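Long-range contacts in Non-structural protein 9 (Avian infectious bronchitis virus, PDB 5C94), which binds RNA as a homodimer and probably serves as an accessory subunit of the coronavirus replication machinery: residues 19-30 with 48-59; 77-86 with 106-116. All blocks are in the same frame, centred on the assembly; numbering follows the deposited sequence. Where two conformers were deposited one is given.

Interaction 1 of 2, residues 19-30 with 48-59; sequences CVAGVDQAHCSV and ITSSNPNLKVAS
With CG1 trans to the backbone N (chi1 174°), Val57 turns both methyls against the turn that follows strand 19-22: CG2 comes within 3.7 Å of Gln25 N, while CG1 lies beside Gln25 CB and the sulfur of Cys28. Leu55, its CG anti to the carbonyl carbon (chi1 -55°), sends CD1 to 3.8 Å from Ala21 CB and CD2 over the backbone of Gly22. Ile48 CD1 meets the same Ala21 methyl, so that one small side chain fits between two branched ones, and Val30 CG2 touches Leu55 CD2 from the neighbouring strand. Strands 19-22 and 57-59 pair antiparallel. Val20 and Ser59 bond in both directions, Ser59 N to Val20 O (2.8 Å) being the shorter bond. Gly22 N bonds Val57 O, and lacking a side chain Gly22 leaves room for His27 O. Gly22 O is gripped twice, by Val57 N and, almost straight (178° at the hydrogen), by Lys56 N at 2.8 Å. Ser59 turns OG to Gln67 and to Ile68 O, a small polar group paired within a buried strand. Before the strand, Ser50 OG takes the N-H of Asn52 in an ST turn, and Asn52 OD1 that of Asn54 in an Asx turn. Both N-H groups reach the Gly22 carbonyl because Lys56 and Val57 both face Gly22, a classic beta bulge in the inner strand pair 12-22/57-61 of the antiparallel, barrel-like nsp9 fold.

Interaction 2 of 2, residues 77-86 with 106-116; sequences KFGMKVGDKV and LGAISNVVVLQ
The ring of Phe78 meets Gln116 at its edge: NE2 lies near the ring plane, 3.8 Å from CE1, with the amide plane turned 67° from the ring. That NE2 also hydrogen-bonds a bound PEG molecule, probably from the crystallisation liquor. Leu115 O is also near the ring plane. Aliphatic groups approach obliquely: Val113 CG1 at CD1 (3.8 Å), Leu106 CD2 at CZ and Ile109 CD1 at CE2. The leucine and the isoleucine come from the C-terminal part of the helix and its end and lie crosswise to the phenylalanine, whose broad apolar ring can thus touch helix and C-terminal strand at once. Met80, extended beyond CG, reaches farther along the same side; its CE stops 4.0 Å from Ile109 CD1, and its CB and SD rest against Val112 CG1. A long, flexible thioether can span from strand to helix end. The fold here is the C-terminal part of nsp9, where helix 99-109 leads into the short strand 113-115, which returns antiparallel beside 76-82. The second subunit packs its Met10 on Phe78 and its Met104 on Leu106, which puts this apolar layer at the dimer interface. Gly79 O accepts from both Val114 N (2.7 Å) and Leu115 N, since these two residues face Gly79 together in a classic beta bulge. With no side chain, Gly79 lets Leu115 CB come within 3.9 Å of its CA. Gly79 N bonds Leu115 O, and Lys81 N bonds Val112 O at 2.8 Å. Nearer solvent, the methylenes of Lys81 cross Val114 at about a right angle, CG against CG1. On another branch of that valine, CG2 meets Val86 CG1 tip to tip at 3.7 Å.

How the interactions relate
Both contacts belong to one antiparallel sheet, meeting it at different places: interaction 1 joins strands 12-22 and 57-61 and reaches strand 42-50, whereas interaction 2 sets the last strand and the helix against strand 76-82. Strands 42-50 and 85-93 are neighbours, yet the centres lie about 21 Å apart and the segments do not touch. Interaction 1 is the more buried, with small and branched side chains between strands; its segments touch no other chain. Interaction 2 has more exposed residues, uses longer side chains and an aromatic ring to bridge helix and sheet, and borders the second subunit. A bulge around a glycine carbonyl occurs in each.

Interaction 1 of 2, residues 19-30 with 48-59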
loop_
_atom_site.group_PDB
_atom_site.type_symbol
_atom_site.label_atom_id
_atom_site.label_comp_id
_atom_site.label_asym_id
_atom_site.label_seq_id
_atom_site.Cartn_x
_atom_site.Cartn_y
_atom_site.Cartn_z
ATOM N N CYS A 19 18.829 -2.614 -8.284
ATOM C CA CYS A 19 19.787 -2.670 -7.196
ATOM C C CYS A 19 20.418 -4.031 -7.256
ATOM O O CYS A 19 20.134 -4.802 -8.168
ATOM C CB CYS A 19 19.128 -2.452 -5.842
ATOM S SG CYS A 19 17.974 -3.774 -5.374
ATOM N N VAL A 20 21.255 -4.336 -6.270
ATOM C CA VAL A 20 21.894 -5.642 -6.192
ATOM C C VAL A 20 21.595 -6.257 -4.833
ATOM O O VAL A 20 21.339 -5.548 -3.869
ATOM C CB VAL A 20 23.432 -5.553 -6.421
ATOM C CG1 VAL A 20 23.733 -5.094 -7.829
ATOM C CG2 VAL A 20 24.064 -4.586 -5.432
ATOM N N ALA A 21 21.626 -7.582 -4.769
ATOM C CA ALA A 21 21.320 -8.310 -3.550
ATOM C C ALA A 21 22.123 -9.597 -3.564
ATOM O O ALA A 21 22.733 -9.934 -4.580
ATOM C CB ALA A 21 19.832 -8.594 -3.448
ATOM N N GLY A 22 22.134 -10.307 -2.439
ATOM C CA GLY A 22 22.946 -11.502 -2.300
ATOM C C GLY A 22 22.537 -12.336 -1.100
ATOM O O GLY A 22 21.655 -11.933 -0.327
ATOM N N VAL A 23 23.152 -13.506 -0.938
ATOM C CA VAL A 23 22.836 -14.312 0.231
ATOM C C VAL A 23 23.582 -13.793 1.477
ATOM O O VAL A 23 23.236 -14.139 2.598
ATOM C CB VAL A 23 23.142 -15.803 -0.012
ATOM C CG1 VAL A 23 22.582 -16.238 -1.349
ATOM C CG2 VAL A 23 24.628 -16.049 0.059
ATOM N N ASP A 24 24.594 -12.956 1.270
ATOM C CA ASP A 24 25.198 -12.183 2.354
ATOM C C ASP A 24 25.795 -10.889 1.796
ATOM O O ASP A 24 25.907 -10.725 0.574
ATOM C CB ASP A 24 26.275 -12.992 3.087
ATOM C CG ASP A 24 27.394 -13.464 2.170
ATOM O OD1 ASP A 24 28.060 -12.618 1.525
ATOM O OD2 ASP A 24 27.619 -14.688 2.116
ATOM N N GLN A 25 26.204 -9.984 2.684
ATOM C CA GLN A 25 26.658 -8.659 2.267
ATOM C C GLN A 25 27.932 -8.673 1.414
ATOM O O GLN A 25 28.163 -7.777 0.589
ATOM C CB GLN A 25 26.865 -7.791 3.498
ATOM C CG GLN A 25 27.879 -6.688 3.305
ATOM C CD GLN A 25 27.953 -5.776 4.488
ATOM O OE1 GLN A 25 27.107 -5.835 5.389
ATOM N NE2 GLN A 25 28.956 -4.905 4.496
ATOM N N ALA A 26 28.778 -9.656 1.615
ATOM C CA ALA A 26 29.983 -9.770 0.842
ATOM C C ALA A 26 29.733 -10.256 -0.578
ATOM O O ALA A 26 30.573 -10.177 -1.407
ATOM C CB ALA A 26 30.972 -10.660 1.551
ATOM N N HIS A 27 28.534 -10.717 -0.848
ATOM C CA HIS A 27 28.222 -11.298 -2.135
ATOM C C HIS A 27 26.886 -10.803 -2.689
ATOM O O HIS A 27 25.995 -11.572 -2.864
ATOM C CB HIS A 27 28.289 -12.842 -2.056
ATOM C CG HIS A 27 29.598 -13.366 -1.554
ATOM N ND1 HIS A 27 29.848 -13.582 -0.227
ATOM C CD2 HIS A 27 30.736 -13.671 -2.195
ATOM C CE1 HIS A 27 31.074 -14.003 -0.069
ATOM N NE2 HIS A 27 31.630 -14.079 -1.251
ATOM N N CYS A 28 26.767 -9.517 -2.966
ATOM C CA CYS A 28 25.531 -8.951 -3.508
ATOM C C CYS A 28 25.728 -8.878 -5.012
ATOM O O CYS A 28 26.009 -7.814 -5.565
ATOM C CB CYS A 28 25.221 -7.556 -2.972
ATOM S SG CYS A 28 24.639 -7.575 -1.290
ATOM N N SER A 29 25.581 -10.014 -5.672
ATOM C CA SER A 29 25.875 -10.106 -7.087
ATOM C C SER A 29 24.631 -10.353 -7.920
ATOM O O SER A 29 24.725 -10.578 -9.129
ATOM C CB SER A 29 26.892 -11.221 -7.329
ATOM O OG SER A 29 26.351 -12.481 -6.941
ATOM N N VAL A 30 23.470 -10.339 -7.268
ATOM C CA VAL A 30 22.224 -10.636 -7.946
ATOM C C VAL A 30 21.419 -9.376 -8.224
ATOM O O VAL A 30 20.839 -8.789 -7.301
ATOM C CB VAL A 30 21.360 -11.613 -7.131
ATOM C CG1 VAL A 30 20.058 -11.963 -7.896
ATOM C CG2 VAL A 30 22.152 -12.856 -6.812
ATOM N N ILE A 48 12.623 -5.362 -2.078
ATOM C CA ILE A 48 13.194 -5.753 -3.364
ATOM C C ILE A 48 12.445 -6.973 -3.885
ATOM O O ILE A 48 11.847 -7.713 -3.100
ATOM C CB ILE A 48 14.715 -6.054 -3.283
ATOM C CG1 ILE A 48 14.965 -7.399 -2.612
ATOM C CG2 ILE A 48 15.487 -4.909 -2.585
ATOM C CD1 ILE A 48 16.212 -8.084 -3.109
ATOM N N THR A 49 12.426 -7.145 -5.206
ATOM C CA THR A 49 11.905 -8.373 -5.802
ATOM C C THR A 49 12.966 -9.114 -6.615
ATOM O O THR A 49 13.903 -8.510 -7.160
ATOM C CB THR A 49 10.682 -8.113 -6.712
ATOM O OG1 THR A 49 11.010 -7.143 -7.716
ATOM C CG2 THR A 49 9.504 -7.633 -5.885
ATOM N N SER A 50 12.804 -10.430 -6.701
ATOM C CA SER A 50 13.790 -11.267 -7.358
ATOM C C SER A 50 13.230 -12.639 -7.681
ATOM O O SER A 50 12.269 -13.082 -7.055
ATOM C CB SER A 50 15.037 -11.401 -6.471
ATOM O OG SER A 50 16.020 -12.207 -7.102
ATOM N N SER A 51 13.841 -13.314 -8.646
ATOM C CA SER A 51 13.494 -14.706 -8.942
ATOM C C SER A 51 14.159 -15.628 -7.932
ATOM O O SER A 51 13.733 -16.757 -7.712
ATOM C CB SER A 51 13.940 -15.080 -10.344
ATOM O OG SER A 51 15.207 -14.502 -10.619
ATOM N N ASN A 52 15.234 -15.126 -7.341
ATOM C CA ASN A 52 16.009 -15.832 -6.334
ATOM C C ASN A 52 15.346 -15.774 -4.939
ATOM O O ASN A 52 15.098 -14.688 -4.412
ATOM C CB ASN A 52 17.414 -15.218 -6.298
ATOM C CG ASN A 52 18.404 -16.016 -5.472
ATOM O OD1 ASN A 52 18.093 -16.508 -4.376
ATOM N ND2 ASN A 52 19.637 -16.101 -5.976
ATOM N N PRO A 53 15.071 -16.944 -4.338
ATOM C CA PRO A 53 14.458 -17.055 -3.002
ATOM C C PRO A 53 15.439 -17.011 -1.822
ATOM O O PRO A 53 15.001 -17.054 -0.671
ATOM C CB PRO A 53 13.789 -18.431 -3.044
ATOM C CG PRO A 53 14.728 -19.243 -3.914
ATOM C CD PRO A 53 15.185 -18.255 -5.001
ATOM N N ASN A 54 16.736 -16.918 -2.085
ATOM C CA ASN A 54 17.701 -17.076 -1.002
ATOM C C ASN A 54 18.392 -15.811 -0.553
ATOM O O ASN A 54 19.376 -15.883 0.187
ATOM C CB ASN A 54 18.762 -18.078 -1.412
ATOM C CG ASN A 54 18.169 -19.389 -1.811
ATOM O OD1 ASN A 54 17.538 -20.056 -0.996
ATOM N ND2 ASN A 54 18.352 -19.768 -3.069
ATOM N N LEU A 55 17.891 -14.663 -0.996
ATOM C CA LEU A 55 18.560 -13.401 -0.719
ATOM C C LEU A 55 18.420 -13.005 0.747
ATOM O O LEU A 55 17.402 -13.305 1.386
ATOM C CB LEU A 55 18.009 -12.306 -1.621
ATOM C CG LEU A 55 18.072 -12.647 -3.106
ATOM C CD1 LEU A 55 17.461 -11.527 -3.906
ATOM C CD2 LEU A 55 19.511 -12.905 -3.542
ATOM N N LYS A 56 19.445 -12.364 1.284
ATOM C CA LYS A 56 19.444 -11.908 2.656
ATOM C C LYS A 56 19.817 -10.468 2.854
ATOM O O LYS A 56 19.568 -9.920 3.873
ATOM C CB LYS A 56 20.467 -12.661 3.493
ATOM C CG LYS A 56 20.198 -14.112 3.815
ATOM C CD LYS A 56 18.761 -14.383 4.136
ATOM C CE LYS A 56 18.605 -15.357 5.265
ATOM N NZ LYS A 56 18.172 -14.688 6.517
ATOM N N VAL A 57 20.450 -9.872 1.875
ATOM C CA VAL A 57 21.014 -8.520 2.001
ATOM C C VAL A 57 20.790 -7.784 0.673
ATOM O O VAL A 57 20.910 -8.376 -0.407
ATOM C CB VAL A 57 22.537 -8.493 2.383
ATOM C CG1 VAL A 57 23.112 -7.081 2.361
ATOM C CG2 VAL A 57 22.775 -9.123 3.744
ATOM N N ALA A 58 20.456 -6.502 0.735
ATOM C CA ALA A 58 20.342 -5.715 -0.489
ATOM C C ALA A 58 21.303 -4.549 -0.434
ATOM O O ALA A 58 21.762 -4.150 0.649
ATOM C CB ALA A 58 18.926 -5.221 -0.697
ATOM N N SER A 59 21.612 -3.998 -1.604
ATOM C CA SER A 59 22.538 -2.874 -1.665
ATOM C C SER A 59 22.165 -1.851 -2.731
ATOM O O SER A 59 21.691 -2.189 -3.825
ATOM C CB SER A 59 23.960 -3.374 -1.902
ATOM O OG SER A 59 24.888 -2.351 -1.611
#

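Interaction 2 of 2, residues 77-86 with 106-116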
loop_
_atom_site.group_PDB
_atom_site.type_symbol
_atom_site.label_atom_id
_atom_site.label_comp_id
_atom_site.label_asym_id
_atom_site.label_seq_id
_atom_site.Cartn_x
_atom_site.Cartn_y
_atom_site.Cartn_z
ATOM N N LYS A 77 6.005 -14.826 -1.494
ATOM C CA LYS A 77 6.052 -15.098 -2.920
ATOM C C LYS A 77 4.745 -14.772 -3.622
ATOM O O LYS A 77 3.686 -14.846 -3.039
ATOM C CB LYS A 77 6.477 -16.543 -3.181
ATOM C CG LYS A 77 5.955 -17.546 -2.239
ATOM C CD LYS A 77 6.370 -18.935 -2.699
ATOM C CE LYS A 77 5.760 -20.009 -1.810
ATOM N NZ LYS A 77 6.134 -19.818 -0.371
ATOM N N PHE A 78 4.848 -14.387 -4.885
ATOM C CA PHE A 78 3.683 -14.038 -5.689
ATOM C C PHE A 78 3.825 -14.581 -7.103
ATOM O O PHE A 78 4.941 -14.767 -7.589
ATOM C CB PHE A 78 3.497 -12.517 -5.775
ATOM C CG PHE A 78 3.262 -11.840 -4.455
ATOM C CD1 PHE A 78 2.015 -11.887 -3.843
ATOM C CD2 PHE A 78 4.269 -11.105 -3.854
ATOM C CE1 PHE A 78 1.777 -11.233 -2.636
ATOM C CE2 PHE A 78 4.047 -10.452 -2.650
ATOM C CZ PHE A 78 2.797 -10.517 -2.042
ATOM N N GLY A 79 2.699 -14.818 -7.771
ATOM C CA GLY A 79 2.718 -14.949 -9.215
ATOM C C GLY A 79 2.400 -13.581 -9.810
ATOM O O GLY A 79 1.329 -13.030 -9.557
ATOM N N MET A 80 3.315 -13.019 -10.592
ATOM C CA MET A 80 3.091 -11.685 -11.149
ATOM C C MET A 80 3.001 -11.682 -12.668
ATOM O O MET A 80 3.732 -12.413 -13.343
ATOM C CB MET A 80 4.202 -10.736 -10.718
ATOM C CG MET A 80 4.321 -10.625 -9.225
ATOM S SD MET A 80 5.327 -9.224 -8.753
ATOM C CE MET A 80 5.459 -9.556 -6.998
ATOM N N LYS A 81 2.095 -10.852 -13.185
ATOM C CA LYS A 81 1.988 -10.573 -14.616
ATOM C C LYS A 81 3.240 -9.894 -15.130
ATOM O O LYS A 81 3.592 -8.808 -14.673
ATOM C CB LYS A 81 0.791 -9.667 -14.925
ATOM C CG LYS A 81 -0.564 -10.334 -14.973
ATOM C CD LYS A 81 -1.481 -9.570 -15.935
ATOM C CE LYS A 81 -2.851 -9.257 -15.326
ATOM N NZ LYS A 81 -3.597 -8.215 -16.106
ATOM N N VAL A 82 3.903 -10.527 -16.089
ATOM C CA VAL A 82 5.054 -9.945 -16.778
ATOM C C VAL A 82 4.874 -10.152 -18.283
ATOM O O VAL A 82 5.333 -11.151 -18.839
ATOM C CB VAL A 82 6.383 -10.574 -16.298
ATOM C CG1 VAL A 82 7.551 -9.914 -16.976
ATOM C CG2 VAL A 82 6.507 -10.459 -14.780
ATOM N N GLY A 83 4.182 -9.222 -18.935
ATOM C CA GLY A 83 3.840 -9.387 -20.337
ATOM C C GLY A 83 2.663 -10.336 -20.507
ATOM O O GLY A 83 1.624 -10.154 -19.861
ATOM N N ASP A 84 2.812 -11.331 -21.385
ATOM C CA ASP A 84 1.836 -12.421 -21.508
ATOM C C ASP A 84 2.230 -13.603 -20.628
ATOM O O ASP A 84 1.577 -14.653 -20.658
ATOM C CB ASP A 84 1.696 -12.910 -22.956
ATOM C CG ASP A 84 0.932 -11.943 -23.840
ATOM O OD1 ASP A 84 0.264 -11.029 -23.310
ATOM O OD2 ASP A 84 0.983 -12.120 -25.075
ATOM N N LYS A 85 3.306 -13.431 -19.860
ATOM C CA LYS A 85 3.803 -14.494 -18.990
ATOM C C LYS A 85 3.441 -14.245 -17.511
ATOM O O LYS A 85 3.257 -13.099 -17.083
ATOM C CB LYS A 85 5.321 -14.651 -19.160
ATOM N N VAL A 86 3.302 -15.327 -16.748
ATOM C CA VAL A 86 3.129 -15.227 -15.304
ATOM C C VAL A 86 4.358 -15.826 -14.641
ATOM O O VAL A 86 4.734 -16.955 -14.946
ATOM C CB VAL A 86 1.871 -15.952 -14.825
ATOM C CG1 VAL A 86 1.788 -15.913 -13.314
ATOM C CG2 VAL A 86 0.630 -15.329 -15.442
ATOM N N LEU A 106 2.737 -3.315 -1.388
ATOM C CA LEU A 106 1.754 -4.355 -1.696
ATOM C C LEU A 106 0.637 -3.771 -2.546
ATOM O O LEU A 106 0.166 -4.406 -3.494
ATOM C CB LEU A 106 1.174 -4.983 -0.421
ATOM C CG LEU A 106 2.129 -5.826 0.428
ATOM C CD1 LEU A 106 1.435 -6.299 1.698
ATOM C CD2 LEU A 106 2.680 -7.014 -0.356
ATOM N N GLY A 107 0.216 -2.560 -2.194
ATOM C CA GLY A 107 -0.810 -1.871 -2.944
ATOM C C GLY A 107 -0.361 -1.614 -4.372
ATOM O O GLY A 107 -1.147 -1.780 -5.301
ATOM N N ALA A 108 0.901 -1.222 -4.549
ATOM C CA ALA A 108 1.402 -0.832 -5.870
ATOM C C ALA A 108 1.465 -2.019 -6.822
ATOM O O ALA A 108 1.321 -1.854 -8.032
ATOM C CB ALA A 108 2.775 -0.187 -5.764
ATOM N N ILE A 109 1.662 -3.216 -6.285
ATOM C CA ILE A 109 1.822 -4.400 -7.138
ATOM C C ILE A 109 0.542 -5.222 -7.235
ATOM O O ILE A 109 0.481 -6.186 -7.994
ATOM C CB ILE A 109 2.963 -5.316 -6.634
ATOM C CG1 ILE A 109 2.597 -5.916 -5.269
ATOM C CG2 ILE A 109 4.292 -4.544 -6.571
ATOM C CD1 ILE A 109 3.632 -6.844 -4.712
ATOM N N SER A 110 -0.489 -4.838 -6.491
ATOM C CA SER A 110 -1.710 -5.637 -6.458
ATOM C C SER A 110 -2.354 -5.837 -7.840
ATOM O O SER A 110 -2.910 -6.889 -8.124
ATOM C CB SER A 110 -2.735 -5.022 -5.499
ATOM O OG SER A 110 -2.883 -3.638 -5.730
ATOM N N ASN A 111 -2.259 -4.810 -8.675
ATOM C CA ASN A 111 -2.745 -4.840 -10.055
ATOM C C ASN A 111 -2.128 -5.971 -10.865
ATOM O O ASN A 111 -2.696 -6.436 -11.848
ATOM C CB ASN A 111 -2.433 -3.499 -10.729
ATOM C CG ASN A 111 -1.131 -2.897 -10.223
ATOM O OD1 ASN A 111 -1.075 -2.398 -9.087
ATOM N ND2 ASN A 111 -0.075 -2.960 -11.043
ATOM N N VAL A 112 -0.963 -6.415 -10.417
ATOM C CA VAL A 112 -0.075 -7.224 -11.217
ATOM C C VAL A 112 0.120 -8.604 -10.574
ATOM O O VAL A 112 0.676 -9.523 -11.179
ATOM C CB VAL A 112 1.252 -6.413 -11.424
ATOM C CG1 VAL A 112 2.484 -7.111 -10.902
ATOM C CG2 VAL A 112 1.397 -6.005 -12.885
ATOM N N VAL A 113 -0.406 -8.754 -9.362
ATOM C CA VAL A 113 -0.382 -10.030 -8.643
ATOM C C VAL A 113 -1.544 -10.941 -9.022
ATOM O O VAL A 113 -2.706 -10.581 -8.812
ATOM C CB VAL A 113 -0.433 -9.816 -7.120
ATOM C CG1 VAL A 113 -0.672 -11.151 -6.403
ATOM C CG2 VAL A 113 0.852 -9.117 -6.634
ATOM N N VAL A 114 -1.248 -12.129 -9.552
ATOM C CA VAL A 114 -2.326 -13.027 -9.962
ATOM C C VAL A 114 -2.334 -14.386 -9.242
ATOM O O VAL A 114 -3.280 -15.166 -9.398
ATOM C CB VAL A 114 -2.292 -13.251 -11.493
ATOM C CG1 VAL A 114 -2.360 -11.907 -12.205
ATOM C CG2 VAL A 114 -1.049 -13.977 -11.901
ATOM N N LEU A 115 -1.294 -14.669 -8.454
ATOM C CA LEU A 115 -1.283 -15.832 -7.567
ATOM C C LEU A 115 -0.674 -15.421 -6.236
ATOM O O LEU A 115 0.270 -14.639 -6.224
ATOM C CB LEU A 115 -0.482 -16.998 -8.172
ATOM C CG LEU A 115 -0.860 -17.541 -9.554
ATOM C CD1 LEU A 115 0.181 -18.542 -10.070
ATOM C CD2 LEU A 115 -2.241 -18.170 -9.531
ATOM N N GLN A 116 -1.190 -15.952 -5.126
ATOM C CA GLN A 116 -0.597 -15.684 -3.805
ATOM C C GLN A 116 -0.938 -16.740 -2.753
ATOM O O GLN A 116 -1.365 -17.843 -3.101
ATOM C CB GLN A 116 -1.024 -14.304 -3.305
ATOM C CG GLN A 116 -2.519 -14.075 -3.181
ATOM C CD GLN A 116 -2.870 -12.572 -3.140
ATOM O OE1 GLN A 116 -3.893 -12.160 -3.683
ATOM N NE2 GLN A 116 -2.011 -11.758 -2.508
#